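Local coordinates for putative transcriptional regulator (Salmonella typhimurium, PDB 1YYV), which probably binds DNA as a transcriptional regulator of the HxlR helix-turn-helix family, though its own role has not been established, at residues R50-L54 / L66-L70. Residues are numbered along the deposited sequence; the frame is centred on the assembly and turned at random.
Sequences RFSDL and LAQSL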
# COMPACT_ATOMS: atom_id res chain seq x y z
N ARG A 50 -9.78 7.25 -20.12
CA ARG A 50 -8.97 6.71 -21.20
C ARG A 50 -7.55 6.68 -20.71
O ARG A 50 -7.20 7.38 -19.74
CB ARG A 50 -9.13 7.55 -22.47
CG ARG A 50 -10.59 7.86 -22.79
CD ARG A 50 -10.86 8.28 -24.20
NE ARG A 50 -10.82 9.73 -24.34
CZ ARG A 50 -11.54 10.44 -25.20
NH1 ARG A 50 -12.40 9.86 -26.03
NH2 ARG A 50 -11.39 11.75 -25.23
N PHE A 51 -6.71 5.86 -21.36
CA PHE A 51 -5.29 5.84 -21.05
C PHE A 51 -4.70 7.24 -20.96
O PHE A 51 -3.90 7.50 -20.07
CB PHE A 51 -4.53 5.01 -22.09
CG PHE A 51 -3.08 4.74 -21.72
CD1 PHE A 51 -2.73 3.54 -21.09
CD2 PHE A 51 -2.08 5.67 -22.00
CE1 PHE A 51 -1.41 3.26 -20.76
CE2 PHE A 51 -0.74 5.40 -21.67
CZ PHE A 51 -0.41 4.19 -21.04
N SER A 52 -5.08 8.13 -21.88
CA SER A 52 -4.52 9.50 -21.98
C SER A 52 -4.96 10.40 -20.84
O SER A 52 -4.24 11.32 -20.47
CB SER A 52 -4.85 10.17 -23.35
OG SER A 52 -6.25 10.44 -23.51
N ASP A 53 -6.14 10.15 -20.28
CA ASP A 53 -6.64 10.84 -19.10
C ASP A 53 -5.86 10.47 -17.80
O ASP A 53 -5.53 11.36 -17.00
CB ASP A 53 -8.13 10.52 -18.92
CG ASP A 53 -9.00 11.03 -20.06
OD1 ASP A 53 -8.49 11.81 -20.92
OD2 ASP A 53 -10.20 10.67 -20.09
N LEU A 54 -5.58 9.18 -17.60
CA LEU A 54 -4.73 8.75 -16.47
C LEU A 54 -3.34 9.34 -16.60
O LEU A 54 -2.85 9.98 -15.68
CB LEU A 54 -4.62 7.22 -16.39
CG LEU A 54 -5.95 6.52 -16.15
CD1 LEU A 54 -5.85 5.04 -16.43
CD2 LEU A 54 -6.49 6.82 -14.74
N LEU A 66 2.84 3.00 -16.79
CA LEU A 66 1.38 3.09 -16.70
C LEU A 66 0.73 1.84 -17.34
O LEU A 66 -0.09 1.19 -16.72
CB LEU A 66 0.88 4.41 -17.30
CG LEU A 66 -0.65 4.58 -17.32
CD1 LEU A 66 -1.27 4.48 -15.93
CD2 LEU A 66 -1.05 5.87 -18.03
N ALA A 67 1.17 1.47 -18.52
CA ALA A 67 0.68 0.26 -19.16
C ALA A 67 0.89 -0.94 -18.24
O ALA A 67 0.02 -1.83 -18.14
CB ALA A 67 1.35 0.05 -20.55
N GLN A 68 2.01 -0.94 -17.53
CA GLN A 68 2.37 -2.06 -16.71
C GLN A 68 1.50 -2.17 -15.43
O GLN A 68 1.02 -3.26 -15.13
CB GLN A 68 3.87 -2.08 -16.43
CG GLN A 68 4.20 -3.06 -15.28
CD GLN A 68 5.67 -3.09 -14.92
OE1 GLN A 68 6.54 -3.28 -15.79
NE2 GLN A 68 5.95 -2.92 -13.63
N SER A 69 1.26 -1.06 -14.73
CA SER A 69 0.26 -1.03 -13.63
C SER A 69 -1.14 -1.37 -14.09
O SER A 69 -1.84 -2.16 -13.45
CB SER A 69 0.21 0.32 -12.87
OG SER A 69 1.49 0.92 -12.82
N LEU A 70 -1.57 -0.78 -15.21
CA LEU A 70 -2.93 -0.99 -15.68
C LEU A 70 -3.14 -2.45 -15.95
O LEU A 70 -4.21 -3.00 -15.64
CB LEU A 70 -3.22 -0.16 -16.95
CG LEU A 70 -3.59 1.31 -16.69
CD1 LEU A 70 -3.44 2.11 -17.94
CD2 LEU A 70 -5.02 1.41 -16.11
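Leu66 lays its CD2 methyl over one face of the Phe51 ring, a CH-pi contact with CD2 3.7 Å from the ring centroid and 19° off the ring normal. At the ring's edge, close to its plane, sits the backbone of Ala67, whose N is 3.9 Å from Phe51 CE1. Leu70 reaches the same ring obliquely, with its CD1 methyl 3.5 Å from Phe51 CD1. The ring gets this far across because its CG stands anti to the backbone N (chi1 -170°), which carries its far end toward helix 66-76 although the CB of Phe51 starts off to one side. One turn further on, Leu54 meets Leu70 tip to tip (Leu54 CD1 to Leu70 CD2, 3.7 Å), while the CB of Leu54 lies 4.2 Å from Leu66 CD2. That one methyl of Leu66 therefore serves both Phe51 and Leu54. Leu66 also packs on Ile40 of helix 35-43, and Leu54 on Ala43 of the same helix; Leu70 touches Tyr93 and Phe51 touches Val91, both on strand 90-95. Leu54, Leu66 and Leu70 are thus buried in the core of the winged helix-turn-helix domain, with Phe51 and Ala67 toward its margin. Helices 51-55 and 66-76 are consistent with the helix-turn-helix pair of the HxlR family, in which 66-76 would probably be the recognition helix. No hydrogen bond or salt bridge joins the two segments, so their direct contact is apolar, with one CH-pi interaction.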